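Local atomic coordinates of G protein alpha subunit (Entamoeba histolytica, PDB entry 4FID), a protein that binds GDP and GTP as the alpha subunit of a heterotrimeric G protein and probably relays transmembrane receptor signals as a GTPase switch. Residues P5-S19 / I161-R175. Sequence-based numbering, arbitrary orientation.
Sequences PITVMLLGSGESGKS and IPFHLIDVGGQRSER. With GDP (guanosine-5'-diphosphate), chain C.
Ile-6 lies against one face of the Phe-163 ring, its CB 4.0 Å from the ring centroid and 18° off the normal, a CH-pi contact. With chi1 of -60°, Ile-6 sets CG2 beside its carbonyl carbon, just beyond the rim, 3.6 Å from Phe-163 CE1, while CD1 reaches CZ. Val-8 CG2 meets the same ring at its edge, and Val-8 CG1 rests 3.8 Å from Leu-165 CD2. Helix 312-332 packs against Ile-6 and Phe-163 on this face. On the other face Thr-7 CG2 touches Ile-166 CD1 at 3.7 Å, and the selenomethionine Met-9 crosses Val-168 at a slant, CG meeting CG2 at 3.9 Å; Leu-11 CD1 approaches Val-168 CB.

Six backbone hydrogen bonds join these adjacent parallel strands of the Ras-like domain's nucleotide-binding sheet, alternating in direction from Ile-6 N to Pro-162 O through to Val-168 N to Leu-10 O; the short axes diverge by 24°. At the outer margin the His-164 imidazole bonds to Asp-155 and Glu-153 of the neighbouring edge strand.

Strand 6-12 leads into the P-loop and strand 162-167 into the 168-171 loop. Lys-18 NZ forms a salt bridge to Asp-167 OD2 at 3.2 Å, meeting the syn lone pair, and makes a weak hydrogen bond to GDP O3B. Glu-15 N donates to GDP O2B, and Ser-19 N to GDP O3B at 3.0 Å. Arg-175 NH2 bonds weakly to Gly-12 O.

An ammonium shared between carboxylate and beta-phosphate would partly offset the negative charge of both, consistent with direct coupling of the Walker A lysine to the predicted GTP-binding 167-171 segment.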
loop_
_atom_site.group_PDB
_atom_site.type_symbol
_atom_site.label_atom_id
_atom_site.label_comp_id
_atom_site.label_asym_id
_atom_site.label_seq_id
_atom_site.Cartn_x
_atom_site.Cartn_y
_atom_site.Cartn_z
ATOM N N PRO A 5 -6.999 21.525 15.097
ATOM C CA PRO A 5 -7.336 20.210 14.530
ATOM C C PRO A 5 -6.575 19.065 15.191
ATOM O O PRO A 5 -5.479 19.270 15.707
ATOM C CB PRO A 5 -6.894 20.340 13.070
ATOM C CG PRO A 5 -5.774 21.323 13.127
ATOM C CD PRO A 5 -6.173 22.323 14.174
ATOM N N ILE A 6 -7.170 17.877 15.188
ATOM C CA ILE A 6 -6.483 16.677 15.623
ATOM C C ILE A 6 -5.435 16.289 14.569
ATOM O O ILE A 6 -5.744 16.151 13.372
ATOM C CB ILE A 6 -7.456 15.509 15.835
ATOM C CG1 ILE A 6 -8.495 15.868 16.892
ATOM C CG2 ILE A 6 -6.697 14.236 16.232
ATOM C CD1 ILE A 6 -9.361 14.689 17.301
ATOM N N THR A 7 -4.199 16.114 15.023
ATOM C CA THR A 7 -3.105 15.850 14.122
ATOM C C THR A 7 -2.718 14.372 14.069
ATOM O O THR A 7 -2.535 13.716 15.085
ATOM C CB THR A 7 -1.910 16.719 14.485
ATOM O OG1 THR A 7 -2.251 18.079 14.216
ATOM C CG2 THR A 7 -0.688 16.337 13.662
ATOM N N VAL A 8 -2.583 13.865 12.858
ATOM C CA VAL A 8 -2.288 12.467 12.645
ATOM C C VAL A 8 -1.131 12.372 11.684
ATOM O O VAL A 8 -1.131 13.016 10.638
ATOM C CB VAL A 8 -3.478 11.752 12.013
ATOM C CG1 VAL A 8 -3.115 10.323 11.700
ATOM C CG2 VAL A 8 -4.686 11.824 12.939
HETATM N N MSE A 9 -0.146 11.563 12.045
HETATM C CA MSE A 9 1.064 11.402 11.249
HETATM C C MSE A 9 1.160 9.976 10.722
HETATM O O MSE A 9 1.114 9.028 11.510
HETATM C CB MSE A 9 2.284 11.739 12.103
HETATM C CG MSE A 9 3.596 11.553 11.389
HETATM SE SE MSE A 9 5.182 12.142 12.397
HETATM C CE MSE A 9 5.076 14.083 12.162
ATOM N N LEU A 10 1.270 9.822 9.400
ATOM C CA LEU A 10 1.465 8.502 8.805
ATOM C C LEU A 10 2.937 8.209 8.608
ATOM O O LEU A 10 3.635 8.958 7.927
ATOM C CB LEU A 10 0.768 8.388 7.452
ATOM C CG LEU A 10 -0.760 8.308 7.460
ATOM C CD1 LEU A 10 -1.252 8.054 6.061
ATOM C CD2 LEU A 10 -1.249 7.235 8.416
ATOM N N LEU A 11 3.400 7.117 9.212
ATOM C CA LEU A 11 4.743 6.574 8.990
ATOM C C LEU A 11 4.679 5.199 8.359
ATOM O O LEU A 11 3.694 4.498 8.484
ATOM C CB LEU A 11 5.521 6.442 10.303
ATOM C CG LEU A 11 6.150 7.659 11.032
ATOM C CD1 LEU A 11 6.642 8.745 10.102
ATOM C CD2 LEU A 11 5.203 8.243 12.055
ATOM N N GLY A 12 5.759 4.777 7.721
ATOM C CA GLY A 12 5.841 3.403 7.306
ATOM C C GLY A 12 7.069 3.167 6.497
ATOM O O GLY A 12 7.779 4.100 6.222
ATOM N N SER A 13 7.318 1.915 6.133
ATOM C CA SER A 13 8.344 1.586 5.157
ATOM C C SER A 13 7.799 1.850 3.769
ATOM O O SER A 13 6.710 2.424 3.608
ATOM C CB SER A 13 8.761 0.127 5.280
ATOM O OG SER A 13 9.342 -0.099 6.551
ATOM N N GLY A 14 8.563 1.441 2.766
ATOM C CA GLY A 14 8.141 1.604 1.391
ATOM C C GLY A 14 7.262 0.456 0.951
ATOM O O GLY A 14 7.521 -0.707 1.281
ATOM N N GLU A 15 6.217 0.788 0.197
ATOM C CA GLU A 15 5.271 -0.204 -0.302
ATOM C C GLU A 15 4.500 -0.831 0.836
ATOM O O GLU A 15 4.146 -2.001 0.789
ATOM C CB GLU A 15 5.975 -1.285 -1.127
ATOM C CG GLU A 15 5.989 -1.014 -2.624
ATOM C CD GLU A 15 7.233 -1.559 -3.282
ATOM O OE1 GLU A 15 7.134 -2.122 -4.399
ATOM O OE2 GLU A 15 8.314 -1.428 -2.668
ATOM N N SER A 16 4.258 -0.039 1.865
ATOM C CA SER A 16 3.392 -0.444 2.941
ATOM C C SER A 16 1.953 -0.069 2.598
ATOM O O SER A 16 1.005 -0.524 3.235
ATOM C CB SER A 16 3.814 0.279 4.202
ATOM O OG SER A 16 4.011 1.646 3.917
ATOM N N GLY A 17 1.802 0.763 1.575
ATOM C CA GLY A 17 0.516 1.305 1.191
ATOM C C GLY A 17 0.092 2.523 2.002
ATOM O O GLY A 17 -1.083 2.883 1.998
ATOM N N LYS A 18 1.023 3.183 2.688
ATOM C CA LYS A 18 0.628 4.321 3.530
ATOM C C LYS A 18 0.156 5.507 2.700
ATOM O O LYS A 18 -0.708 6.291 3.133
ATOM C CB LYS A 18 1.745 4.703 4.509
ATOM C CG LYS A 18 2.486 5.974 4.217
ATOM C CD LYS A 18 3.724 6.095 5.141
ATOM C CE LYS A 18 4.990 6.408 4.348
ATOM N NZ LYS A 18 4.668 7.194 3.105
ATOM N N SER A 19 0.702 5.626 1.493
ATOM C CA SER A 19 0.298 6.688 0.565
ATOM C C SER A 19 -1.110 6.421 0.020
ATOM O O SER A 19 -1.884 7.340 -0.211
ATOM C CB SER A 19 1.334 6.848 -0.557
ATOM O OG SER A 19 0.733 6.845 -1.841
ATOM N N ILE A 161 -15.401 17.245 13.006
ATOM C CA ILE A 161 -14.223 17.324 13.852
ATOM C C ILE A 161 -13.072 17.493 12.876
ATOM O O ILE A 161 -12.929 16.697 11.947
ATOM C CB ILE A 161 -14.006 16.015 14.641
ATOM C CG1 ILE A 161 -15.144 15.763 15.622
ATOM C CG2 ILE A 161 -12.683 16.037 15.396
ATOM C CD1 ILE A 161 -15.104 14.386 16.213
ATOM N N PRO A 162 -12.257 18.537 13.062
ATOM C CA PRO A 162 -11.140 18.830 12.152
ATOM C C PRO A 162 -9.906 17.918 12.361
ATOM O O PRO A 162 -9.433 17.764 13.490
ATOM C CB PRO A 162 -10.785 20.273 12.505
ATOM C CG PRO A 162 -11.110 20.368 13.968
ATOM C CD PRO A 162 -12.322 19.483 14.187
ATOM N N PHE A 163 -9.405 17.325 11.277
ATOM C CA PHE A 163 -8.171 16.554 11.314
ATOM C C PHE A 163 -7.093 17.123 10.390
ATOM O O PHE A 163 -7.385 17.713 9.353
ATOM C CB PHE A 163 -8.436 15.097 10.951
ATOM C CG PHE A 163 -9.012 14.296 12.067
ATOM C CD1 PHE A 163 -8.247 13.358 12.724
ATOM C CD2 PHE A 163 -10.326 14.488 12.472
ATOM C CE1 PHE A 163 -8.787 12.611 13.767
ATOM C CE2 PHE A 163 -10.868 13.748 13.511
ATOM C CZ PHE A 163 -10.102 12.810 14.156
ATOM N N HIS A 164 -5.839 16.950 10.787
ATOM C CA HIS A 164 -4.721 17.342 9.943
ATOM C C HIS A 164 -3.798 16.140 9.778
ATOM O O HIS A 164 -3.375 15.516 10.762
ATOM C CB HIS A 164 -3.984 18.539 10.531
ATOM C CG HIS A 164 -2.825 18.994 9.707
ATOM N ND1 HIS A 164 -2.976 19.737 8.554
ATOM C CD2 HIS A 164 -1.491 18.821 9.871
ATOM C CE1 HIS A 164 -1.785 19.996 8.042
ATOM N NE2 HIS A 164 -0.866 19.454 8.824
ATOM N N LEU A 165 -3.510 15.802 8.525
ATOM C CA LEU A 165 -2.825 14.561 8.210
ATOM C C LEU A 165 -1.436 14.921 7.702
ATOM O O LEU A 165 -1.309 15.724 6.773
ATOM C CB LEU A 165 -3.636 13.783 7.154
ATOM C CG LEU A 165 -3.359 12.309 6.798
ATOM C CD1 LEU A 165 -2.082 12.164 6.008
ATOM C CD2 LEU A 165 -3.293 11.422 8.030
ATOM N N ILE A 166 -0.399 14.359 8.332
ATOM C CA ILE A 166 0.976 14.550 7.885
ATOM C C ILE A 166 1.516 13.240 7.372
ATOM O O ILE A 166 1.714 12.308 8.149
ATOM C CB ILE A 166 1.886 15.012 9.027
ATOM C CG1 ILE A 166 1.322 16.291 9.664
ATOM C CG2 ILE A 166 3.367 15.171 8.519
ATOM C CD1 ILE A 166 1.918 16.622 11.004
ATOM N N ASP A 167 1.744 13.163 6.062
ATOM C CA ASP A 167 2.232 11.931 5.422
ATOM C C ASP A 167 3.745 12.019 5.211
ATOM O O ASP A 167 4.216 12.748 4.337
ATOM C CB ASP A 167 1.494 11.703 4.098
ATOM C CG ASP A 167 2.000 10.499 3.327
ATOM O OD1 ASP A 167 1.565 10.342 2.168
ATOM O OD2 ASP A 167 2.823 9.710 3.848
ATOM N N VAL A 168 4.506 11.297 6.029
ATOM C CA VAL A 168 5.963 11.375 5.964
ATOM C C VAL A 168 6.543 10.283 5.073
ATOM O O VAL A 168 6.454 9.113 5.400
ATOM C CB VAL A 168 6.608 11.249 7.356
ATOM C CG1 VAL A 168 8.088 11.527 7.257
ATOM C CG2 VAL A 168 5.959 12.194 8.354
ATOM N N GLY A 169 7.134 10.665 3.947
ATOM C CA GLY A 169 7.746 9.698 3.050
ATOM C C GLY A 169 9.267 9.761 3.097
ATOM O O GLY A 169 9.845 9.915 4.176
ATOM N N GLY A 170 9.912 9.625 1.935
ATOM C CA GLY A 170 11.359 9.757 1.817
ATOM C C GLY A 170 12.200 8.630 2.399
ATOM O O GLY A 170 11.680 7.667 2.970
ATOM N N GLN A 171 13.516 8.755 2.249
ATOM C CA GLN A 171 14.447 7.767 2.782
ATOM C C GLN A 171 14.364 7.766 4.293
ATOM O O GLN A 171 13.988 8.769 4.894
ATOM C CB GLN A 171 15.883 8.105 2.378
ATOM C CG GLN A 171 16.160 8.059 0.889
ATOM C CD GLN A 171 17.632 7.853 0.589
ATOM O OE1 GLN A 171 18.458 8.729 0.843
ATOM N NE2 GLN A 171 17.967 6.684 0.048
ATOM N N ARG A 172 14.737 6.653 4.911
ATOM C CA ARG A 172 14.723 6.581 6.363
ATOM C C ARG A 172 15.432 7.797 6.941
ATOM O O ARG A 172 15.079 8.290 8.018
ATOM C CB ARG A 172 15.375 5.281 6.843
ATOM C CG ARG A 172 14.628 4.027 6.376
ATOM C CD ARG A 172 15.371 2.722 6.685
ATOM N NE ARG A 172 16.766 2.775 6.257
ATOM C CZ ARG A 172 17.163 3.035 5.014
ATOM N NH1 ARG A 172 16.273 3.271 4.057
ATOM N NH2 ARG A 172 18.458 3.064 4.732
ATOM N N SER A 173 16.414 8.298 6.198
ATOM C CA SER A 173 17.262 9.389 6.678
ATOM C C SER A 173 16.546 10.735 6.747
ATOM O O SER A 173 16.886 11.566 7.584
ATOM C CB SER A 173 18.541 9.508 5.841
ATOM O OG SER A 173 18.253 9.827 4.487
ATOM N N GLU A 174 15.565 10.960 5.875
ATOM C CA GLU A 174 14.836 12.223 5.918
ATOM C C GLU A 174 13.568 12.090 6.757
ATOM O O GLU A 174 13.171 13.033 7.441
ATOM C CB GLU A 174 14.577 12.799 4.517
ATOM C CG GLU A 174 13.281 12.360 3.845
ATOM C CD GLU A 174 12.893 13.274 2.677
ATOM O OE1 GLU A 174 13.145 14.501 2.775
ATOM O OE2 GLU A 174 12.337 12.772 1.667
ATOM N N ARG A 175 12.949 10.912 6.723
ATOM C CA ARG A 175 11.867 10.596 7.646
ATOM C C ARG A 175 12.219 11.036 9.074
ATOM O O ARG A 175 11.419 11.697 9.738
ATOM C CB ARG A 175 11.547 9.099 7.614
ATOM C CG ARG A 175 10.528 8.669 8.670
ATOM C CD ARG A 175 10.500 7.145 8.931
ATOM N NE ARG A 175 10.276 6.367 7.715
ATOM C CZ ARG A 175 11.085 5.399 7.294
ATOM N NH1 ARG A 175 12.171 5.084 8.002
ATOM N NH2 ARG A 175 10.808 4.751 6.166
HETATM P PB GDP C . 4.081 4.274 0.063
HETATM O O1B GDP C . 4.026 5.534 -0.764
HETATM O O2B GDP C . 5.513 3.799 0.145
HETATM O O3B GDP C . 3.573 4.615 1.441
HETATM O O3A GDP C . 3.186 3.072 -0.576
HETATM P PA GDP C . 2.060 3.272 -1.736
HETATM O O1A GDP C . 0.782 3.862 -1.177
HETATM O O2A GDP C . 2.582 4.130 -2.875
HETATM O "O5'" GDP C . 1.812 1.770 -2.290
HETATM C "C5'" GDP C . 2.020 1.472 -3.674
HETATM C "C4'" GDP C . 1.072 0.382 -4.197
HETATM O "O4'" GDP C . 0.528 -0.427 -3.145
HETATM C "C3'" GDP C . -0.108 0.956 -4.982
HETATM O "O3'" GDP C . -0.139 0.375 -6.302
HETATM C "C2'" GDP C . -1.340 0.581 -4.170
HETATM O "O2'" GDP C . -2.479 0.340 -5.016
HETATM C "C1'" GDP C . -0.864 -0.650 -3.392
HETATM N N9 GDP C . -1.634 -0.884 -2.134
HETATM C C8 GDP C . -1.614 -0.160 -0.994
HETATM N N7 GDP C . -2.451 -0.689 -0.059
HETATM C C5 GDP C . -3.024 -1.781 -0.600
HETATM C C6 GDP C . -4.010 -2.810 -0.178
HETATM O O6 GDP C . -4.522 -2.787 0.956
HETATM N N1 GDP C . -4.346 -3.769 -1.048
HETATM C C2 GDP C . -3.805 -3.835 -2.281
HETATM N N2 GDP C . -4.183 -4.842 -3.100
HETATM N N3 GDP C . -2.897 -2.935 -2.741
HETATM C C4 GDP C . -2.479 -1.907 -1.961
#